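Local coordinates for protein pyoverdine synthetase F (Pseudomonas aeruginosa PAO1, PDB 6CUL) that is probably a component of the pyoverdine synthetases, with an alpha/beta fold built on a Rossmann-like mixed beta sheet, though its precise function is not described, at residues N14-K19 / Q85-A90; Q22-K27 / R31-V36; L238-S243 / L249-N254. One frame throughout, in Å; residues are numbered along the deposited sequence.

Interaction 1 of 3, residues N14-K19 / Q85-A90; sequences NAAADK and QWFYPA
Phe-87 sets one side of its ring, CD2 and CE2, against Ala-15 of helix 12-17. Its CD2 lies 3.6 Å from Ala-15 CB, and its CE2 is 3.7 Å from Ala-15 CB. The methyl comes at the ring obliquely. Ala-16 adds its backbone: Ala-16 N sits at the ring edge, near its plane, 3.9 Å from Phe-87 CE2. The Ala-16 methyl stands further back, with CB 4.5 Å from Phe-87 CE2. Phe-87 CG lies beside its own backbone N (chi1 -58°), and this turns the ring out of the loop toward the helix. The contact joins the last turn of the first helix after strand 6-9 to the long loop between helix 67-72 and strand 103-105. Within the loop the Phe-87 ring sets CD1 over the Trp-86 indole, 3.7 Å above its plane and toward the rim, while Trp-86 CZ3 lies at the edge of the phenyl ring. Tyr-76 stacks on Phe-87 as well. Toward the end of the helix the contact gives out. Ala-17 is exposed and Lys-19 partly so. Lys-19 ends the helix in a Schellman motif, with Lys-19 N bonded to Ala-16 O at 3.0 Å. The Ala-16 side chain is about 6 Å from the bound N-(4-{[(2-amino-4-oxo-1,4-dihydroquinazolin-6-yl)methyl]amino}benzene-1-carbonyl)-D-glutamic acid (FGD).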
loop_
_atom_site.group_PDB
_atom_site.type_symbol
_atom_site.label_atom_id
_atom_site.label_comp_id
_atom_site.label_asym_id
_atom_site.label_seq_id
_atom_site.Cartn_x
_atom_site.Cartn_y
_atom_site.Cartn_z
ATOM N N ASN A 14 -2.035 3.629 -7.774
ATOM C CA ASN A 14 -0.816 3.181 -7.212
ATOM C C ASN A 14 -0.549 1.703 -7.495
ATOM O O ASN A 14 0.526 1.332 -7.660
ATOM C CB ASN A 14 -0.784 3.484 -5.755
ATOM C CG ASN A 14 0.523 3.129 -5.137
ATOM O OD1 ASN A 14 0.592 2.258 -4.369
ATOM N ND2 ASN A 14 1.552 3.768 -5.535
ATOM N N ALA A 15 -1.552 0.887 -7.457
ATOM C CA ALA A 15 -1.427 -0.480 -7.821
ATOM C C ALA A 15 -1.090 -0.691 -9.286
ATOM O O ALA A 15 -0.489 -1.633 -9.599
ATOM C CB ALA A 15 -2.630 -1.251 -7.409
ATOM N N ALA A 16 -1.592 0.120 -10.175
ATOM C CA ALA A 16 -1.252 0.030 -11.580
ATOM C C ALA A 16 0.199 0.358 -11.839
ATOM O O ALA A 16 0.810 -0.316 -12.597
ATOM C CB ALA A 16 -2.124 0.895 -12.423
ATOM N N ALA A 17 0.706 1.394 -11.194
ATOM C CA ALA A 17 2.089 1.812 -11.337
ATOM C C ALA A 17 3.030 0.705 -10.926
ATOM O O ALA A 17 3.884 0.356 -11.647
ATOM C CB ALA A 17 2.327 3.029 -10.522
ATOM N N ASP A 18 2.758 0.095 -9.819
ATOM C CA ASP A 18 3.517 -1.010 -9.389
ATOM C C ASP A 18 3.326 -2.323 -10.170
ATOM O O ASP A 18 3.922 -3.246 -9.790
ATOM C CB ASP A 18 3.219 -1.257 -7.962
ATOM C CG ASP A 18 4.046 -0.453 -7.089
ATOM O OD1 ASP A 18 4.490 0.587 -7.508
ATOM O OD2 ASP A 18 4.257 -0.812 -5.972
ATOM N N LYS A 19 2.502 -2.283 -11.178
ATOM C CA LYS A 19 2.198 -3.386 -11.960
ATOM C C LYS A 19 1.442 -4.441 -11.253
ATOM O O LYS A 19 1.466 -5.510 -11.725
ATOM C CB LYS A 19 3.498 -4.010 -12.484
ATOM C CG LYS A 19 3.931 -3.608 -13.850
ATOM C CD LYS A 19 4.051 -2.138 -13.950
ATOM C CE LYS A 19 4.389 -1.605 -15.309
ATOM N NZ LYS A 19 5.602 -2.030 -15.964
ATOM N N GLN A 85 -7.118 -7.160 -18.292
ATOM C CA GLN A 85 -6.261 -7.050 -17.119
ATOM C C GLN A 85 -7.006 -6.578 -15.891
ATOM O O GLN A 85 -7.883 -5.811 -16.013
ATOM C CB GLN A 85 -5.073 -6.122 -17.463
ATOM C CG GLN A 85 -4.051 -5.781 -16.405
ATOM C CD GLN A 85 -2.979 -6.832 -16.169
ATOM O OE1 GLN A 85 -1.981 -6.885 -16.834
ATOM N NE2 GLN A 85 -3.174 -7.619 -15.171
ATOM N N TRP A 86 -6.671 -7.094 -14.722
ATOM C CA TRP A 86 -7.245 -6.666 -13.456
ATOM C C TRP A 86 -6.178 -6.762 -12.386
ATOM O O TRP A 86 -5.260 -7.465 -12.540
ATOM C CB TRP A 86 -8.508 -7.461 -13.112
ATOM C CG TRP A 86 -9.372 -6.898 -12.025
ATOM C CD1 TRP A 86 -9.767 -7.533 -10.967
ATOM C CD2 TRP A 86 -9.860 -5.559 -11.892
ATOM N NE1 TRP A 86 -10.490 -6.742 -10.175
ATOM C CE2 TRP A 86 -10.560 -5.506 -10.714
ATOM C CE3 TRP A 86 -9.792 -4.414 -12.667
ATOM C CZ2 TRP A 86 -11.206 -4.388 -10.296
ATOM C CZ3 TRP A 86 -10.417 -3.321 -12.239
ATOM C CH2 TRP A 86 -11.118 -3.311 -11.079
ATOM N N PHE A 87 -6.368 -6.072 -11.288
ATOM C CA PHE A 87 -5.407 -6.036 -10.165
ATOM C C PHE A 87 -5.058 -7.352 -9.419
ATOM O O PHE A 87 -4.143 -7.395 -8.688
ATOM C CB PHE A 87 -5.853 -4.990 -9.154
ATOM C CG PHE A 87 -5.981 -3.648 -9.715
ATOM C CD1 PHE A 87 -7.092 -3.281 -10.378
ATOM C CD2 PHE A 87 -4.994 -2.771 -9.599
ATOM C CE1 PHE A 87 -7.221 -2.056 -10.926
ATOM C CE2 PHE A 87 -5.098 -1.545 -10.135
ATOM C CZ PHE A 87 -6.216 -1.185 -10.809
ATOM N N TYR A 88 -5.911 -8.300 -9.604
ATOM C CA TYR A 88 -5.921 -9.621 -9.094
ATOM C C TYR A 88 -6.889 -10.396 -10.003
ATOM O O TYR A 88 -7.572 -9.823 -10.794
ATOM C CB TYR A 88 -6.349 -9.657 -7.608
ATOM C CG TYR A 88 -7.624 -8.951 -7.296
ATOM C CD1 TYR A 88 -8.801 -9.434 -7.717
ATOM C CD2 TYR A 88 -7.637 -7.792 -6.615
ATOM C CE1 TYR A 88 -9.954 -8.794 -7.454
ATOM C CE2 TYR A 88 -8.775 -7.147 -6.351
ATOM C CZ TYR A 88 -9.938 -7.661 -6.784
ATOM O OH TYR A 88 -11.105 -7.038 -6.529
ATOM N N PRO A 89 -6.933 -11.705 -9.900
ATOM C CA PRO A 89 -7.897 -12.286 -10.806
ATOM C C PRO A 89 -9.292 -11.879 -10.438
ATOM O O PRO A 89 -9.663 -12.166 -9.367
ATOM C CB PRO A 89 -7.735 -13.748 -10.566
ATOM C CG PRO A 89 -6.380 -13.900 -10.102
ATOM C CD PRO A 89 -6.057 -12.704 -9.326
ATOM N N ALA A 90 -10.075 -11.425 -11.383
ATOM C CA ALA A 90 -11.434 -10.954 -11.163
ATOM C C ALA A 90 -12.305 -11.971 -10.453
ATOM O O ALA A 90 -13.245 -11.592 -9.796
ATOM C CB ALA A 90 -12.063 -10.581 -12.457
#

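Interaction 2 of 3, residues Q22-K27 / R31-V36; sequences QYVPYK and RYMKSV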
loop_
_atom_site.group_PDB
_atom_site.type_symbol
_atom_site.label_atom_id
_atom_site.label_comp_id
_atom_site.label_asym_id
_atom_site.label_seq_id
_atom_site.Cartn_x
_atom_site.Cartn_y
_atom_site.Cartn_z
ATOM N N GLN A 22 -0.002 -8.061 -12.688
ATOM C CA GLN A 22 0.670 -8.240 -13.922
ATOM C C GLN A 22 1.916 -9.082 -13.781
ATOM O O GLN A 22 2.441 -9.248 -12.741
ATOM C CB GLN A 22 1.069 -6.853 -14.428
ATOM C CG GLN A 22 -0.049 -5.869 -14.685
ATOM C CD GLN A 22 0.285 -4.800 -15.725
ATOM O OE1 GLN A 22 0.775 -5.087 -16.786
ATOM N NE2 GLN A 22 0.023 -3.606 -15.404
ATOM N N TYR A 23 2.377 -9.615 -14.865
ATOM C CA TYR A 23 3.594 -10.366 -14.852
ATOM C C TYR A 23 4.735 -9.473 -15.161
ATOM O O TYR A 23 4.601 -8.622 -15.953
ATOM C CB TYR A 23 3.598 -11.458 -15.886
ATOM C CG TYR A 23 3.059 -12.757 -15.420
ATOM C CD1 TYR A 23 3.819 -13.627 -14.662
ATOM C CD2 TYR A 23 1.810 -13.102 -15.749
ATOM C CE1 TYR A 23 3.314 -14.788 -14.257
ATOM C CE2 TYR A 23 1.304 -14.247 -15.339
ATOM C CZ TYR A 23 2.042 -15.087 -14.611
ATOM O OH TYR A 23 1.427 -16.227 -14.286
ATOM N N VAL A 24 5.847 -9.648 -14.523
ATOM C CA VAL A 24 6.939 -8.792 -14.829
ATOM C C VAL A 24 8.175 -9.594 -15.081
ATOM O O VAL A 24 8.336 -10.627 -14.521
ATOM C CB VAL A 24 7.227 -7.770 -13.738
ATOM C CG1 VAL A 24 6.097 -6.789 -13.590
ATOM C CG2 VAL A 24 7.587 -8.468 -12.451
ATOM N N PRO A 25 8.992 -9.167 -16.007
ATOM C CA PRO A 25 10.234 -9.859 -16.232
ATOM C C PRO A 25 11.153 -9.683 -14.994
ATOM O O PRO A 25 11.339 -8.621 -14.515
ATOM C CB PRO A 25 10.779 -9.158 -17.453
ATOM C CG PRO A 25 10.023 -7.908 -17.587
ATOM C CD PRO A 25 8.688 -8.236 -17.082
ATOM N N TYR A 26 11.711 -10.786 -14.530
ATOM C CA TYR A 26 12.524 -10.886 -13.339
ATOM C C TYR A 26 13.587 -11.925 -13.585
ATOM O O TYR A 26 13.324 -12.851 -14.294
ATOM C CB TYR A 26 11.601 -11.369 -12.212
ATOM C CG TYR A 26 12.270 -11.657 -10.931
ATOM C CD1 TYR A 26 12.489 -10.667 -10.009
ATOM C CD2 TYR A 26 12.704 -12.900 -10.642
ATOM C CE1 TYR A 26 13.143 -10.916 -8.858
ATOM C CE2 TYR A 26 13.353 -13.147 -9.498
ATOM C CZ TYR A 26 13.568 -12.148 -8.621
ATOM O OH TYR A 26 14.177 -12.428 -7.490
ATOM N N LYS A 27 14.837 -11.664 -13.195
ATOM C CA LYS A 27 15.890 -12.663 -13.303
ATOM C C LYS A 27 16.041 -13.305 -14.694
ATOM O O LYS A 27 16.351 -14.499 -14.799
ATOM C CB LYS A 27 15.479 -13.803 -12.434
ATOM C CG LYS A 27 16.179 -13.955 -11.158
ATOM C CD LYS A 27 15.561 -15.152 -10.455
ATOM C CE LYS A 27 16.292 -16.437 -10.705
ATOM N NZ LYS A 27 15.473 -17.495 -10.101
ATOM N N ARG A 31 7.774 -12.948 -13.406
ATOM C CA ARG A 31 7.280 -13.241 -12.111
ATOM C C ARG A 31 5.933 -12.517 -12.102
ATOM O O ARG A 31 5.776 -11.469 -12.626
ATOM C CB ARG A 31 8.195 -12.610 -11.067
ATOM C CG ARG A 31 8.769 -13.487 -9.983
ATOM C CD ARG A 31 9.719 -14.503 -10.537
ATOM N NE ARG A 31 10.515 -15.267 -9.604
ATOM C CZ ARG A 31 11.395 -16.161 -9.998
ATOM N NH1 ARG A 31 11.614 -16.350 -11.259
ATOM N NH2 ARG A 31 12.061 -16.883 -9.155
ATOM N N TYR A 32 4.967 -13.071 -11.449
ATOM C CA TYR A 32 3.678 -12.442 -11.321
ATOM C C TYR A 32 3.696 -11.420 -10.198
ATOM O O TYR A 32 3.964 -11.749 -9.103
ATOM C CB TYR A 32 2.617 -13.504 -11.081
ATOM C CG TYR A 32 1.268 -12.974 -10.756
ATOM C CD1 TYR A 32 0.398 -12.551 -11.735
ATOM C CD2 TYR A 32 0.873 -12.902 -9.485
ATOM C CE1 TYR A 32 -0.810 -12.072 -11.427
ATOM C CE2 TYR A 32 -0.329 -12.428 -9.172
ATOM C CZ TYR A 32 -1.173 -12.022 -10.144
ATOM O OH TYR A 32 -2.332 -11.552 -9.702
HETATM N N MSE A 33 3.396 -10.171 -10.490
HETATM C CA MSE A 33 3.442 -9.110 -9.490
HETATM C C MSE A 33 2.187 -9.121 -8.705
HETATM O O MSE A 33 1.253 -8.453 -9.045
HETATM C CB MSE A 33 3.597 -7.751 -10.135
HETATM C CG MSE A 33 3.854 -6.567 -9.237
HETATM SE SE MSE A 33 5.354 -6.682 -8.045
HETATM C CE MSE A 33 6.693 -5.917 -9.133
ATOM N N LYS A 34 2.153 -9.939 -7.680
ATOM C CA LYS A 34 1.002 -10.119 -6.859
ATOM C C LYS A 34 0.805 -8.898 -6.028
ATOM O O LYS A 34 1.746 -8.316 -5.631
ATOM C CB LYS A 34 1.220 -11.323 -5.968
ATOM C CG LYS A 34 0.054 -11.789 -5.153
ATOM C CD LYS A 34 0.507 -12.737 -4.099
ATOM C CE LYS A 34 0.631 -14.165 -4.584
ATOM N NZ LYS A 34 0.992 -15.180 -3.582
ATOM N N SER A 35 -0.427 -8.514 -5.819
ATOM C CA SER A 35 -0.736 -7.414 -4.992
ATOM C C SER A 35 -0.672 -7.709 -3.525
ATOM O O SER A 35 -0.626 -8.805 -3.109
ATOM C CB SER A 35 -2.076 -6.858 -5.322
ATOM O OG SER A 35 -3.082 -7.633 -4.866
ATOM N N VAL A 36 -0.603 -6.659 -2.757
ATOM C CA VAL A 36 -0.639 -6.758 -1.329
ATOM C C VAL A 36 -1.951 -7.353 -0.858
ATOM O O VAL A 36 -1.939 -8.095 0.045
ATOM C CB VAL A 36 -0.423 -5.433 -0.677
ATOM C CG1 VAL A 36 -0.565 -5.545 0.798
ATOM C CG2 VAL A 36 0.931 -4.926 -1.009
#
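Tyr-23 and Tyr-32 face each other across an antiparallel beta hairpin as a non-hydrogen-bonded pair, with 4.1 Å from CA to CA. Val-24 and Arg-31 form the next, hydrogen-bonded pair. Val-24 N gives a nearly straight bond to Arg-31 O, and Arg-31 N returns one to Val-24 O. Further along, Met-33 N donates to Gln-22 O at 2.6 Å, almost in line with that carbonyl. Met-33, a selenomethionine, is the centre of an inverse gamma turn.

The two tyrosines share one face of the hairpin. Tyr-32 CB sits over the Tyr-23 ring, 4.0 Å from its centroid, as a CH-pi contact. The Tyr-32 ring then turns its edge to the same ring, in a T-shaped pair with planes at 71°. Tyr-32 OH is bonded to Glu-38 at the start of helix 36-46.

Val-24 and Arg-31 point to the other face. Val-24 CG2 packs 3.5 Å from Arg-31 O. Arg-31 bends at chi2 and crosses Tyr-26 at a slant, with Tyr-26 CD2 over one face of the guanidinium; the two planes are 40° apart. With chi1 at 175°, Tyr-26 swings its ring away from its own backbone N and against the arginine. Tyr-26 also meets the Trp-253 ring of helix 248-271. At the outer end Lys-27 NZ comes within 3.6 Å of Arg-31 NH2, two like charges side by side.

Interaction 3 of 3, residues L238-S243 / L249-N254; sequences LKTEIS and LELRWN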
loop_
_atom_site.group_PDB
_atom_site.type_symbol
_atom_site.label_atom_id
_atom_site.label_comp_id
_atom_site.label_asym_id
_atom_site.label_seq_id
_atom_site.Cartn_x
_atom_site.Cartn_y
_atom_site.Cartn_z
ATOM N N LEU A 238 13.058 -7.110 7.601
ATOM C CA LEU A 238 14.133 -6.665 6.809
ATOM C C LEU A 238 14.829 -7.810 6.238
ATOM O O LEU A 238 15.871 -8.122 6.634
ATOM C CB LEU A 238 15.074 -5.836 7.668
ATOM C CG LEU A 238 16.306 -5.289 7.018
ATOM C CD1 LEU A 238 16.022 -4.342 5.889
ATOM C CD2 LEU A 238 17.270 -4.685 8.015
ATOM N N LYS A 239 14.237 -8.443 5.284
ATOM C CA LYS A 239 14.806 -9.602 4.655
ATOM C C LYS A 239 15.066 -9.556 3.131
ATOM O O LYS A 239 15.134 -10.555 2.504
ATOM C CB LYS A 239 13.910 -10.765 4.992
ATOM C CG LYS A 239 13.837 -10.983 6.441
ATOM C CD LYS A 239 13.161 -12.225 6.792
ATOM C CE LYS A 239 13.186 -12.475 8.269
ATOM N NZ LYS A 239 12.280 -11.674 9.099
ATOM N N THR A 240 15.199 -8.390 2.560
ATOM C CA THR A 240 15.369 -8.283 1.145
ATOM C C THR A 240 16.782 -7.868 0.750
ATOM O O THR A 240 17.130 -6.752 0.901
ATOM C CB THR A 240 14.366 -7.286 0.605
ATOM O OG1 THR A 240 13.129 -7.427 1.266
ATOM C CG2 THR A 240 14.151 -7.528 -0.810
ATOM N N GLU A 241 17.595 -8.807 0.275
ATOM C CA GLU A 241 18.942 -8.499 -0.127
ATOM C C GLU A 241 18.832 -7.686 -1.380
ATOM O O GLU A 241 17.946 -7.866 -2.149
ATOM C CB GLU A 241 19.780 -9.745 -0.342
ATOM C CG GLU A 241 21.267 -9.605 -0.005
ATOM C CD GLU A 241 22.195 -10.665 -0.606
ATOM O OE1 GLU A 241 22.566 -10.572 -1.753
ATOM O OE2 GLU A 241 22.642 -11.542 0.098
ATOM N N ILE A 242 19.714 -6.752 -1.566
ATOM C CA ILE A 242 19.617 -5.925 -2.709
ATOM C C ILE A 242 20.830 -6.086 -3.566
ATOM O O ILE A 242 21.861 -6.046 -3.057
ATOM C CB ILE A 242 19.527 -4.479 -2.270
ATOM C CG1 ILE A 242 18.473 -4.322 -1.209
ATOM C CG2 ILE A 242 19.230 -3.586 -3.441
ATOM C CD1 ILE A 242 18.057 -2.900 -0.986
ATOM N N SER A 243 20.693 -6.243 -4.862
ATOM C CA SER A 243 21.854 -6.399 -5.743
ATOM C C SER A 243 22.098 -5.216 -6.660
ATOM O O SER A 243 21.177 -4.699 -7.183
ATOM C CB SER A 243 21.761 -7.658 -6.569
ATOM O OG SER A 243 22.784 -7.764 -7.515
ATOM N N LEU A 249 11.839 -3.366 -10.914
ATOM C CA LEU A 249 10.825 -4.400 -10.904
ATOM C C LEU A 249 11.240 -5.564 -10.049
ATOM O O LEU A 249 10.411 -6.153 -9.503
ATOM C CB LEU A 249 10.509 -4.882 -12.294
ATOM C CG LEU A 249 9.789 -3.847 -13.074
ATOM C CD1 LEU A 249 9.653 -4.257 -14.492
ATOM C CD2 LEU A 249 8.481 -3.555 -12.452
ATOM N N GLU A 250 12.507 -5.959 -10.073
ATOM C CA GLU A 250 13.032 -7.002 -9.213
ATOM C C GLU A 250 13.042 -6.639 -7.726
ATOM O O GLU A 250 12.749 -7.423 -6.925
ATOM C CB GLU A 250 14.414 -7.417 -9.634
ATOM C CG GLU A 250 14.489 -8.198 -10.904
ATOM C CD GLU A 250 15.626 -7.793 -11.777
ATOM O OE1 GLU A 250 16.284 -6.878 -11.439
ATOM O OE2 GLU A 250 15.821 -8.379 -12.797
ATOM N N LEU A 251 13.440 -5.447 -7.385
ATOM C CA LEU A 251 13.427 -5.028 -6.002
ATOM C C LEU A 251 12.025 -4.972 -5.382
ATOM O O LEU A 251 11.851 -5.446 -4.327
ATOM C CB LEU A 251 14.150 -3.706 -5.821
ATOM C CG LEU A 251 14.359 -3.214 -4.403
ATOM C CD1 LEU A 251 14.697 -4.336 -3.470
ATOM C CD2 LEU A 251 15.457 -2.212 -4.362
ATOM N N ARG A 252 11.054 -4.452 -6.099
ATOM C CA ARG A 252 9.704 -4.392 -5.617
ATOM C C ARG A 252 9.154 -5.748 -5.344
ATOM O O ARG A 252 8.621 -5.938 -4.344
ATOM C CB ARG A 252 8.770 -3.728 -6.635
ATOM C CG ARG A 252 8.883 -2.230 -6.763
ATOM C CD ARG A 252 7.693 -1.522 -7.429
ATOM N NE ARG A 252 7.002 -2.215 -8.446
ATOM C CZ ARG A 252 6.867 -1.780 -9.662
ATOM N NH1 ARG A 252 7.347 -0.655 -10.030
ATOM N NH2 ARG A 252 6.206 -2.495 -10.496
ATOM N N TRP A 253 9.304 -6.653 -6.282
ATOM C CA TRP A 253 8.846 -7.993 -6.116
ATOM C C TRP A 253 9.580 -8.629 -4.932
ATOM O O TRP A 253 8.967 -9.026 -4.064
ATOM C CB TRP A 253 9.089 -8.773 -7.428
ATOM C CG TRP A 253 8.372 -10.063 -7.580
ATOM C CD1 TRP A 253 7.204 -10.274 -8.185
ATOM C CD2 TRP A 253 8.792 -11.315 -7.097
ATOM N NE1 TRP A 253 6.867 -11.544 -8.111
ATOM C CE2 TRP A 253 7.833 -12.222 -7.446
ATOM C CE3 TRP A 253 9.904 -11.758 -6.394
ATOM C CZ2 TRP A 253 7.937 -13.551 -7.105
ATOM C CZ3 TRP A 253 9.994 -13.023 -6.060
ATOM C CH2 TRP A 253 9.025 -13.928 -6.410
ATOM N N ASN A 254 10.861 -8.592 -4.865
ATOM C CA ASN A 254 11.488 -9.202 -3.756
ATOM C C ASN A 254 11.119 -8.635 -2.372
ATOM O O ASN A 254 10.952 -9.363 -1.455
ATOM C CB ASN A 254 12.950 -9.123 -3.952
ATOM C CG ASN A 254 13.423 -10.051 -5.003
ATOM O OD1 ASN A 254 12.716 -10.860 -5.473
ATOM N ND2 ASN A 254 14.633 -9.914 -5.361
#
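Leu-251 reaches across from its helix and touches Thr-240 at the end of the strand and Ile-242 just beyond it. Its CB touches neither residue; the contact is made by the two methyls. At chi1 -173° CG is opposite the backbone N, which brings those methyls to the strand. CD1 meets the Thr-240 methyl, with Leu-251 CD1 4.2 Å from Thr-240 CG2. CD2 goes to Ile-242, two residues on, and Leu-251 CD2 lies 4.1 Å from Ile-242 CG2. The two branches thus divide between Thr-240 and Ile-242. Thr-217 of strand 216-223 and Ala-191 and Leu-192 of helix 187-195 complete the surroundings of this leucine.

Thr-240 carries the other half of the contact. Its CG2 presses on the helix backbone, 3.6 Å from Asn-254 C, and 3.7 Å from Asn-254 CB. Its OG1 hydrogen-bonds Asn-255 OD1 on the same helix, with a weak second bond involving Thr-217 O. Ile-242 is buried as well, and also rests on Ala-191 and Ala-195.

The closest approaches between the segments are carbon to carbon. Strand 233-241 is one of the two edge strands of the mixed sheet. Helix 248-271 follows it after a short loop and folds back against it, the pattern of a helix layer covering a sheet in an alpha/beta fold.

In the fold
Interactions 1 and 3 are buried and mainly apolar; interaction 2 is partly exposed and rests on backbone hydrogen bonds. Interactions 1 and 2 adjoin: helix 12-17 is followed in the chain by the hairpin, where Lys-19 CG packs on Val-24 CG1, and Gln-85 touches Gln-22. Interaction 2 also leans on the helix of interaction 3. Tyr-32 O accepts a hydrogen bond from Trp-253 NE1, and Arg-31 packs on the same indole. Arg-252 of that helix packs on Lys-19, which ties it to the helix end of interaction 1. Interaction 3 alone involves the large sheet. FGD lies close to interactions 1 and 2, about 5 Å from the Gln-22 side chain.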